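DNA replication protein DnaC (Aquifex aeolicus, PDB 3ECC) acts as a bacterial helicase loader in replication initiation, probably binding ATP, and is captured here with ADP, beryllium trifluoride and magnesium. Local coordinates at residues 24-27 with 28-32; 71-74 with 75-79; 93-96 with 97-101; 164-167 with 168-172. All blocks are in the same frame, centred on the assembly; numbering follows the deposited sequence.

Contact 1: residues 24-27 with 28-32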
loop_
_atom_site.group_PDB
_atom_site.type_symbol
_atom_site.label_atom_id
_atom_site.label_comp_id
_atom_site.label_asym_id
_atom_site.label_seq_id
_atom_site.Cartn_x
_atom_site.Cartn_y
_atom_site.Cartn_z
ATOM N N LEU A 24 -2.829 9.938 13.569
ATOM C CA LEU A 24 -4.110 9.830 14.270
ATOM C C LEU A 24 -5.116 9.012 13.456
ATOM O O LEU A 24 -5.873 8.219 14.012
ATOM C CB LEU A 24 -4.679 11.220 14.611
ATOM C CG LEU A 24 -3.846 12.102 15.566
ATOM C CD1 LEU A 24 -4.375 13.527 15.618
ATOM C CD2 LEU A 24 -3.730 11.513 16.980
ATOM N N THR A 25 -5.092 9.188 12.138
ATOM C CA THR A 25 -5.951 8.412 11.252
ATOM C C THR A 25 -5.555 6.931 11.212
ATOM O O THR A 25 -6.413 6.063 11.048
ATOM C CB THR A 25 -5.973 8.985 9.826
ATOM O OG1 THR A 25 -6.340 10.369 9.870
ATOM C CG2 THR A 25 -6.981 8.238 8.977
ATOM N N ILE A 26 -4.264 6.644 11.377
ATOM C CA ILE A 26 -3.792 5.257 11.413
ATOM C C ILE A 26 -4.213 4.578 12.710
ATOM O O ILE A 26 -4.714 3.450 12.692
ATOM C CB ILE A 26 -2.254 5.151 11.268
ATOM C CG1 ILE A 26 -1.801 5.643 9.896
ATOM C CG2 ILE A 26 -1.789 3.716 11.502
ATOM C CD1 ILE A 26 -0.330 5.998 9.835
ATOM N N ARG A 27 -4.006 5.272 13.829
ATOM C CA ARG A 27 -4.335 4.739 15.155
ATOM C C ARG A 27 -5.828 4.395 15.285
ATOM O O ARG A 27 -6.183 3.332 15.809
ATOM C CB ARG A 27 -3.877 5.702 16.272
ATOM C CG ARG A 27 -2.353 5.727 16.491
ATOM C CD ARG A 27 -1.963 6.177 17.895
ATOM N NE ARG A 27 -0.517 6.087 18.135
ATOM C CZ ARG A 27 0.126 4.984 18.531
ATOM N NH1 ARG A 27 -0.537 3.850 18.736
ATOM N NH2 ARG A 27 1.441 5.013 18.714
ATOM N N VAL A 28 -6.686 5.278 14.775
ATOM C CA VAL A 28 -8.114 5.005 14.682
ATOM C C VAL A 28 -8.360 3.774 13.818
ATOM O O VAL A 28 -9.132 2.895 14.192
ATOM C CB VAL A 28 -8.880 6.202 14.093
ATOM C CG1 VAL A 28 -10.301 5.810 13.748
ATOM C CG2 VAL A 28 -8.871 7.364 15.057
ATOM N N PHE A 29 -7.682 3.716 12.669
ATOM C CA PHE A 29 -7.818 2.609 11.711
ATOM C C PHE A 29 -7.455 1.267 12.353
ATOM O O PHE A 29 -8.274 0.345 12.384
ATOM C CB PHE A 29 -6.949 2.869 10.458
ATOM C CG PHE A 29 -6.993 1.755 9.438
ATOM C CD1 PHE A 29 -7.957 1.745 8.436
ATOM C CD2 PHE A 29 -6.077 0.713 9.489
ATOM C CE1 PHE A 29 -8.009 0.712 7.509
ATOM C CE2 PHE A 29 -6.121 -0.324 8.559
ATOM C CZ PHE A 29 -7.084 -0.321 7.569
ATOM N N VAL A 30 -6.234 1.181 12.887
ATOM C CA VAL A 30 -5.724 -0.025 13.560
ATOM C C VAL A 30 -6.624 -0.464 14.706
ATOM O O VAL A 30 -6.802 -1.661 14.957
ATOM C CB VAL A 30 -4.307 0.210 14.120
ATOM C CG1 VAL A 30 -3.896 -0.929 15.048
ATOM C CG2 VAL A 30 -3.304 0.377 12.985
ATOM N N HIS A 31 -7.200 0.511 15.395
ATOM C CA HIS A 31 -8.093 0.227 16.500
ATOM C C HIS A 31 -9.433 -0.358 16.029
ATOM O O HIS A 31 -9.973 -1.271 16.659
ATOM C CB HIS A 31 -8.322 1.486 17.342
ATOM C CG HIS A 31 -9.085 1.232 18.601
ATOM N ND1 HIS A 31 -10.334 1.771 18.837
ATOM C CD2 HIS A 31 -8.790 0.471 19.682
ATOM C CE1 HIS A 31 -10.768 1.361 20.016
ATOM N NE2 HIS A 31 -9.850 0.573 20.550
ATOM N N ASN A 32 -9.949 0.149 14.913
ATOM C CA ASN A 32 -11.264 -0.257 14.429
ATOM C C ASN A 32 -11.212 -1.308 13.346
ATOM O O ASN A 32 -12.150 -1.437 12.566
ATOM C CB ASN A 32 -12.023 0.955 13.905
ATOM C CG ASN A 32 -12.466 1.874 15.008
ATOM O OD1 ASN A 32 -12.377 1.527 16.186
ATOM N ND2 ASN A 32 -12.957 3.055 14.641
#

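Contact 2: residues 71-74 with 75-79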
loop_
_atom_site.group_PDB
_atom_site.type_symbol
_atom_site.label_atom_id
_atom_site.label_comp_id
_atom_site.label_asym_id
_atom_site.label_seq_id
_atom_site.Cartn_x
_atom_site.Cartn_y
_atom_site.Cartn_z
ATOM N N TYR A 71 1.436 -9.129 5.280
ATOM C CA TYR A 71 2.695 -9.194 4.531
ATOM C C TYR A 71 3.091 -7.825 3.976
ATOM O O TYR A 71 2.229 -7.028 3.605
ATOM C CB TYR A 71 2.591 -10.211 3.385
ATOM C CG TYR A 71 2.383 -11.653 3.816
ATOM C CD1 TYR A 71 3.459 -12.532 3.929
ATOM C CD2 TYR A 71 1.107 -12.142 4.085
ATOM C CE1 TYR A 71 3.269 -13.853 4.312
ATOM C CE2 TYR A 71 0.907 -13.459 4.473
ATOM C CZ TYR A 71 1.989 -14.309 4.583
ATOM O OH TYR A 71 1.782 -15.614 4.967
ATOM N N PHE A 72 4.399 -7.560 3.941
ATOM C CA PHE A 72 4.945 -6.356 3.310
ATOM C C PHE A 72 5.730 -6.723 2.060
ATOM O O PHE A 72 6.710 -7.466 2.122
ATOM C CB PHE A 72 5.854 -5.581 4.277
ATOM C CG PHE A 72 6.555 -4.406 3.642
ATOM C CD1 PHE A 72 6.018 -3.132 3.719
ATOM C CD2 PHE A 72 7.750 -4.578 2.958
ATOM C CE1 PHE A 72 6.661 -2.056 3.122
ATOM C CE2 PHE A 72 8.393 -3.501 2.360
ATOM C CZ PHE A 72 7.848 -2.246 2.444
ATOM N N PHE A 73 5.303 -6.194 0.921
ATOM C CA PHE A 73 6.024 -6.417 -0.328
ATOM C C PHE A 73 6.400 -5.109 -0.976
ATOM O O PHE A 73 5.647 -4.149 -0.912
ATOM C CB PHE A 73 5.186 -7.254 -1.299
ATOM C CG PHE A 73 5.116 -8.712 -0.936
ATOM C CD1 PHE A 73 6.197 -9.550 -1.163
ATOM C CD2 PHE A 73 3.974 -9.243 -0.360
ATOM C CE1 PHE A 73 6.140 -10.887 -0.824
ATOM C CE2 PHE A 73 3.913 -10.584 -0.021
ATOM C CZ PHE A 73 4.998 -11.402 -0.252
ATOM N N ASP A 74 7.585 -5.063 -1.568
ATOM C CA ASP A 74 7.869 -4.060 -2.572
ATOM C C ASP A 74 7.126 -4.535 -3.802
ATOM O O ASP A 74 7.134 -5.725 -4.121
ATOM C CB ASP A 74 9.370 -3.964 -2.863
ATOM C CG ASP A 74 9.692 -2.988 -3.991
ATOM O OD1 ASP A 74 9.688 -1.763 -3.752
ATOM O OD2 ASP A 74 9.949 -3.450 -5.117
ATOM N N THR A 75 6.460 -3.608 -4.474
ATOM C CA THR A 75 5.578 -3.960 -5.567
ATOM C C THR A 75 6.334 -4.575 -6.738
ATOM O O THR A 75 5.896 -5.576 -7.318
ATOM C CB THR A 75 4.783 -2.752 -6.023
ATOM O OG1 THR A 75 4.206 -2.120 -4.872
ATOM C CG2 THR A 75 3.680 -3.178 -6.964
ATOM N N LYS A 76 7.478 -3.996 -7.069
ATOM C CA LYS A 76 8.300 -4.536 -8.140
ATOM C C LYS A 76 8.844 -5.909 -7.755
ATOM O O LYS A 76 8.838 -6.834 -8.565
ATOM C CB LYS A 76 9.436 -3.578 -8.478
ATOM C CG LYS A 76 9.641 -3.402 -9.948
ATOM C CD LYS A 76 10.261 -2.054 -10.245
ATOM C CE LYS A 76 10.325 -1.824 -11.741
ATOM N NZ LYS A 76 10.492 -0.375 -12.089
ATOM N N ASP A 77 9.278 -6.039 -6.502
ATOM C CA ASP A 77 9.768 -7.308 -5.968
ATOM C C ASP A 77 8.687 -8.375 -5.964
ATOM O O ASP A 77 8.965 -9.526 -6.278
ATOM C CB ASP A 77 10.340 -7.127 -4.551
ATOM C CG ASP A 77 10.787 -8.435 -3.932
ATOM O OD1 ASP A 77 11.624 -9.121 -4.544
ATOM O OD2 ASP A 77 10.289 -8.782 -2.845
ATOM N N LEU A 78 7.458 -7.991 -5.620
ATOM C CA LEU A 78 6.331 -8.932 -5.629
ATOM C C LEU A 78 5.997 -9.394 -7.038
ATOM O O LEU A 78 5.751 -10.572 -7.268
ATOM C CB LEU A 78 5.084 -8.332 -4.962
ATOM C CG LEU A 78 3.824 -9.212 -4.883
ATOM C CD1 LEU A 78 4.032 -10.460 -4.024
ATOM C CD2 LEU A 78 2.647 -8.414 -4.364
ATOM N N ILE A 79 6.033 -8.457 -7.981
ATOM C CA ILE A 79 5.713 -8.734 -9.374
ATOM C C ILE A 79 6.738 -9.649 -10.050
ATOM O O ILE A 79 6.354 -10.607 -10.713
ATOM C CB ILE A 79 5.514 -7.423 -10.159
ATOM C CG1 ILE A 79 4.120 -6.873 -9.871
ATOM C CG2 ILE A 79 5.711 -7.627 -11.656
ATOM C CD1 ILE A 79 4.017 -5.398 -10.077
#

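Contact 3: residues 93-96 with 97-101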
loop_
_atom_site.group_PDB
_atom_site.type_symbol
_atom_site.label_atom_id
_atom_site.label_comp_id
_atom_site.label_asym_id
_atom_site.label_seq_id
_atom_site.Cartn_x
_atom_site.Cartn_y
_atom_site.Cartn_z
ATOM N N LYS A 93 0.621 -21.765 -4.516
ATOM C CA LYS A 93 0.528 -21.595 -3.066
ATOM C C LYS A 93 0.941 -20.201 -2.604
ATOM O O LYS A 93 0.331 -19.640 -1.694
ATOM C CB LYS A 93 1.339 -22.675 -2.337
ATOM C CG LYS A 93 0.684 -24.057 -2.378
ATOM C CD LYS A 93 1.465 -25.103 -1.587
ATOM C CE LYS A 93 0.726 -26.443 -1.582
ATOM N NZ LYS A 93 1.512 -27.542 -0.946
ATOM N N PHE A 94 1.959 -19.638 -3.247
ATOM C CA PHE A 94 2.393 -18.285 -2.940
ATOM C C PHE A 94 1.369 -17.236 -3.382
ATOM O O PHE A 94 1.104 -16.275 -2.654
ATOM C CB PHE A 94 3.750 -18.001 -3.573
ATOM C CG PHE A 94 4.259 -16.614 -3.315
ATOM C CD1 PHE A 94 4.708 -16.245 -2.052
ATOM C CD2 PHE A 94 4.298 -15.677 -4.336
ATOM C CE1 PHE A 94 5.181 -14.959 -1.814
ATOM C CE2 PHE A 94 4.773 -14.395 -4.108
ATOM C CZ PHE A 94 5.216 -14.034 -2.844
ATOM N N LEU A 95 0.793 -17.431 -4.566
ATOM C CA LEU A 95 -0.175 -16.487 -5.110
ATOM C C LEU A 95 -1.446 -16.392 -4.257
ATOM O O LEU A 95 -1.981 -15.297 -4.062
ATOM C CB LEU A 95 -0.517 -16.838 -6.557
ATOM C CG LEU A 95 -1.528 -15.945 -7.279
ATOM C CD1 LEU A 95 -1.016 -14.520 -7.423
ATOM C CD2 LEU A 95 -1.868 -16.527 -8.634
ATOM N N LYS A 96 -1.912 -17.531 -3.743
ATOM C CA LYS A 96 -3.127 -17.572 -2.904
ATOM C C LYS A 96 -2.927 -16.894 -1.559
ATOM O O LYS A 96 -3.830 -16.221 -1.056
ATOM C CB LYS A 96 -3.594 -19.011 -2.673
ATOM C CG LYS A 96 -4.698 -19.464 -3.601
ATOM C CD LYS A 96 -4.796 -20.971 -3.612
ATOM C CE LYS A 96 -5.206 -21.466 -4.982
ATOM N NZ LYS A 96 -4.587 -22.788 -5.255
ATOM N N THR A 97 -1.745 -17.084 -0.974
ATOM C CA THR A 97 -1.416 -16.469 0.304
ATOM C C THR A 97 -1.335 -14.957 0.172
ATOM O O THR A 97 -1.695 -14.233 1.103
ATOM C CB THR A 97 -0.086 -16.988 0.861
ATOM O OG1 THR A 97 0.881 -17.030 -0.196
ATOM C CG2 THR A 97 -0.261 -18.386 1.457
ATOM N N VAL A 98 -0.879 -14.489 -0.991
ATOM C CA VAL A 98 -0.838 -13.060 -1.284
ATOM C C VAL A 98 -2.243 -12.512 -1.533
ATOM O O VAL A 98 -2.669 -11.573 -0.864
ATOM C CB VAL A 98 0.080 -12.738 -2.493
ATOM C CG1 VAL A 98 -0.122 -11.300 -2.953
ATOM C CG2 VAL A 98 1.533 -12.982 -2.134
ATOM N N LEU A 99 -2.968 -13.125 -2.468
ATOM C CA LEU A 99 -4.322 -12.682 -2.809
ATOM C C LEU A 99 -5.280 -12.768 -1.622
ATOM O O LEU A 99 -6.046 -11.846 -1.374
ATOM C CB LEU A 99 -4.885 -13.492 -3.987
ATOM C CG LEU A 99 -4.305 -13.298 -5.394
ATOM C CD1 LEU A 99 -4.884 -14.337 -6.345
ATOM C CD2 LEU A 99 -4.532 -11.884 -5.921
ATOM N N ASN A 100 -5.220 -13.871 -0.883
ATOM C CA ASN A 100 -6.148 -14.099 0.223
ATOM C C ASN A 100 -5.657 -13.574 1.572
ATOM O O ASN A 100 -6.282 -13.815 2.599
ATOM C CB ASN A 100 -6.526 -15.585 0.308
ATOM C CG ASN A 100 -7.478 -16.008 -0.808
ATOM O OD1 ASN A 100 -8.460 -15.320 -1.095
ATOM N ND2 ASN A 100 -7.195 -17.147 -1.437
ATOM N N SER A 101 -4.551 -12.840 1.554
ATOM C CA SER A 101 -3.989 -12.274 2.770
ATOM C C SER A 101 -4.913 -11.235 3.406
ATOM O O SER A 101 -5.480 -10.388 2.715
ATOM C CB SER A 101 -2.630 -11.644 2.485
ATOM O OG SER A 101 -1.997 -11.268 3.694
#

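Contact 4: residues 164-167 with 168-172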
loop_
_atom_site.group_PDB
_atom_site.type_symbol
_atom_site.label_atom_id
_atom_site.label_comp_id
_atom_site.label_asym_id
_atom_site.label_seq_id
_atom_site.Cartn_x
_atom_site.Cartn_y
_atom_site.Cartn_z
ATOM N N GLU A 164 -7.419 3.558 -15.301
ATOM C CA GLU A 164 -8.546 4.155 -14.573
ATOM C C GLU A 164 -9.276 3.161 -13.672
ATOM O O GLU A 164 -9.657 3.497 -12.555
ATOM C CB GLU A 164 -9.553 4.754 -15.558
ATOM C CG GLU A 164 -9.043 5.941 -16.354
ATOM C CD GLU A 164 -8.870 7.192 -15.498
ATOM O OE1 GLU A 164 -9.509 7.282 -14.420
ATOM O OE2 GLU A 164 -8.091 8.088 -15.906
ATOM N N ASN A 165 -9.481 1.946 -14.179
ATOM C CA ASN A 165 -10.190 0.884 -13.454
ATOM C C ASN A 165 -9.582 0.621 -12.072
ATOM O O ASN A 165 -10.288 0.609 -11.057
ATOM C CB ASN A 165 -10.195 -0.405 -14.293
ATOM C CG ASN A 165 -11.281 -1.394 -13.869
ATOM O OD1 ASN A 165 -12.349 -1.004 -13.402
ATOM N ND2 ASN A 165 -11.016 -2.682 -14.063
ATOM N N VAL A 166 -8.261 0.457 -12.042
ATOM C CA VAL A 166 -7.525 0.151 -10.814
ATOM C C VAL A 166 -7.575 1.299 -9.790
ATOM O O VAL A 166 -7.965 1.097 -8.636
ATOM C CB VAL A 166 -6.061 -0.235 -11.139
ATOM C CG1 VAL A 166 -5.237 -0.338 -9.890
ATOM C CG2 VAL A 166 -6.031 -1.546 -11.885
ATOM N N VAL A 167 -7.215 2.502 -10.228
ATOM C CA VAL A 167 -7.198 3.679 -9.354
ATOM C C VAL A 167 -8.586 4.014 -8.808
ATOM O O VAL A 167 -8.715 4.564 -7.719
ATOM C CB VAL A 167 -6.611 4.906 -10.085
ATOM C CG1 VAL A 167 -6.592 6.117 -9.177
ATOM C CG2 VAL A 167 -5.222 4.592 -10.557
ATOM N N SER A 168 -9.614 3.659 -9.571
ATOM C CA SER A 168 -10.991 3.836 -9.161
ATOM C C SER A 168 -11.329 2.901 -8.009
ATOM O O SER A 168 -12.011 3.293 -7.063
ATOM C CB SER A 168 -11.904 3.564 -10.359
ATOM O OG SER A 168 -13.267 3.515 -9.996
ATOM N N LYS A 169 -10.875 1.657 -8.111
ATOM C CA LYS A 169 -11.115 0.662 -7.065
ATOM C C LYS A 169 -10.265 0.937 -5.824
ATOM O O LYS A 169 -10.718 0.731 -4.703
ATOM C CB LYS A 169 -10.863 -0.754 -7.596
ATOM C CG LYS A 169 -11.853 -1.182 -8.662
ATOM C CD LYS A 169 -11.648 -2.622 -9.073
ATOM C CE LYS A 169 -12.735 -3.079 -10.034
ATOM N NZ LYS A 169 -12.606 -2.409 -11.361
ATOM N N ILE A 170 -9.046 1.426 -6.036
ATOM C CA ILE A 170 -8.171 1.846 -4.943
ATOM C C ILE A 170 -8.809 2.975 -4.127
ATOM O O ILE A 170 -8.663 3.040 -2.902
ATOM C CB ILE A 170 -6.794 2.300 -5.472
ATOM C CG1 ILE A 170 -5.999 1.102 -5.998
ATOM C CG2 ILE A 170 -6.012 3.063 -4.389
ATOM C CD1 ILE A 170 -4.743 1.495 -6.754
ATOM N N TYR A 171 -9.532 3.851 -4.816
ATOM C CA TYR A 171 -10.182 4.977 -4.177
ATOM C C TYR A 171 -11.434 4.583 -3.383
ATOM O O TYR A 171 -11.748 5.209 -2.378
ATOM C CB TYR A 171 -10.506 6.063 -5.209
ATOM C CG TYR A 171 -11.017 7.352 -4.608
ATOM C CD1 TYR A 171 -10.274 8.042 -3.648
ATOM C CD2 TYR A 171 -12.235 7.897 -5.010
ATOM C CE1 TYR A 171 -10.738 9.233 -3.096
ATOM C CE2 TYR A 171 -12.707 9.081 -4.464
ATOM C CZ TYR A 171 -11.955 9.746 -3.508
ATOM O OH TYR A 171 -12.420 10.927 -2.955
ATOM N N GLU A 172 -12.135 3.534 -3.811
ATOM C CA GLU A 172 -13.286 3.060 -3.047
ATOM C C GLU A 172 -12.864 2.364 -1.760
ATOM O O GLU A 172 -13.424 2.639 -0.703
ATOM C CB GLU A 172 -14.223 2.168 -3.885
ATOM C CG GLU A 172 -15.184 1.292 -3.042
ATOM C CD GLU A 172 -16.568 1.100 -3.666
ATOM O OE1 GLU A 172 -17.105 -0.030 -3.606
ATOM O OE2 GLU A 172 -17.130 2.081 -4.194
#

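Contact 1: residues 24-27 with 28-32
Val30 folds back over Ile26, one helical turn before it. Starting at the branch point, Val30 CB sits 3.6 Å from Ile26 O, with Arg27 O slightly more distant. Its methyl CG2 lies anti to the carbonyl carbon and beside the backbone N, a placing that turns it back down the helix to 3.4 Å from Ile26 O. The same methyl also meets the Ile26 branch, Val30 CG2 to Ile26 CG2 at 4.0 Å, an apolar touch between side chains that cross obliquely. The backbone bond from Val30 N to Ile26 O, 2.7 Å, belongs to the same turn. This is the C-terminal half of helix 17-31, and the i to i+4 ladder continues on either side of that bond: Phe29 N donates to Thr25 O at 3.1 Å, and His31 N to Arg27 O at 3.0 Å. Asn32 is the first residue to leave helical geometry. Phe29 CB rests 3.2 Å from Ile26 O; with CG anti to the backbone N (chi1 178°), the ring is carried off the helix to meet Phe33 and Leu41 of strand 40-45. Ile26 and Val30 face helix 51-65, Ile26 on Leu54 and Thr58, Val30 on Ala61 and Lys65. Thr25 turns instead to strand 174-178, its OG1 hydrogen-bonded to Arg21 O.

Contact 2: residues 71-74 with 75-79
The ring of Phe73 carries Leu78 CD1 over the centre of one face, 3.6 Å from the centroid and only 8° off the ring normal, a CH-pi contact. At the ring's edge, near its plane, Asp77 OD2 lies 4.5 Å from Phe73 CD1. Phe73 and Leu78 belong to a strand-to-helix junction of the P-loop NTPase fold, where strand 71-74, outermost in this chain's parallel sheet, runs straight into helix 75-86 and the axes of the short segments stand at 92°. Leu78 comes in across Phe73 at about a right angle, and its CB also packs 3.8 Å from Phe73 CB. The second flat group is the carboxylate of Asp74, the N-cap. Its CG is anti to the backbone N, which lets OD2 swing over the first turn and accept from Asp77 N at 3.0 Å, on the anti side and 17° out of the carboxylate plane. The Asp74 side chain also lies about 4 Å from that of Asp108 and about 7 Å from the bound magnesium, so the cap borders the nucleotide site. Thr75 OG1 bonds to Asp107 O on the next strand. The backbone of the cap residue closes the turn: Leu78 N donates to Asp74 O at 2.7 Å.

Contact 3: residues 93-96 with 97-101
Thr97 OG1 donates to Phe94 O over 2.6 Å, reaching it from above the carbonyl plane. The hydroxyl gets there by taking the position between backbone N and carbonyl carbon (chi1 44°), which folds it against the previous turn. Val98 N bonds to that same oxygen at 3.1 Å and from the same face, so two donors grip Phe94 O. Beside them Val98 CG2 stands over one face of the Phe94 ring, 4.1 Å from the centroid and displaced toward the rim, a CH-pi contact. One step on, Leu95 CG touches Leu99 CD1 at 3.8 Å, while Leu99 N donates to Leu95 O at 2.9 Å. All this lies within the short helix 93-99, whose final turn is closed by Asn100 N on Lys96 O at 2.7 Å; Asn100 is the first residue to depart from helical angles. Lys96 and Asn100 leave the helix in the same direction, Lys96 CG 4.0 Å from Asn100 ND2. Farther out, Phe94 and Leu95 pack on Leu82 of helix 75-86, and Leu99 rests on Tyr124, Ile125 and Tyr128 of helix 116-131. Asn100 OD1 is hydrogen-bonded to Tyr128 OH, and Ser101 OG to Val103 O, where the chain heads into strand 104-107.

Contact 4: residues 164-167 with 168-172
Val166 and Ile170 are brought together by their first torsions: chi1 of 171° sets Val166 CG1 opposite the backbone N, pointing it toward the C-terminal end of the helix, while CG1 of Ile170 is anti to its carbonyl carbon (chi1 -70°) and leans back. The ends meet with Val166 CG1 3.7 Å from Ile170 CD1. On the way, Ile170 CG1 passes 3.3 Å from Val166 O, the oxygen that also accepts from Ile170 N at 2.8 Å. Lys169 is directed back in the same manner, its CG 3.4 Å from Asn165 O. The chain then runs extended until a bend at chi4 (69°) turns NZ in toward the Asn165 amide. The approach is too close and too poorly angled to count as a hydrogen bond, and at this resolution its detail is doubtful. The backbone is less ambiguous: Ser168 N bonds to Glu164 O at 3.0 Å, and Tyr171 N to Val167 O at 3.1 Å. These turns make up nearly all of helix 164-173, which leads directly into strand 174-178 at one border of the sheet. Val166 packs on Ser123 and Ile126 of helix 116-131, and Lys169 on its Tyr130, while Val167 faces Ser155, Leu158 and Ala159 of helix 153-162.

In the fold
Contacts 2 and 3 form one continuous patch, their centres 12 Å apart. Phe73 CZ meets Phe94 CZ at 3.7 Å, and Val98 CG2 lies 4.0 Å from Phe73 CE2, so the short helix 93-99 packs against the strand-to-helix junction that precedes it. Contact 1 lies across the chain's centre from contact 2, about 24 Å between centres, and contact 4 is about 22 Å from contact 1, with no touch in either pair. Contact 2 is the one nearest the nucleotide chemistry: the Asp74 side chain is about 7 Å from the beryllium trifluoride. In contact 1 the Ile26 side chain is about 10 Å from ADP, whereas contacts 3 and 4 are remote from the site.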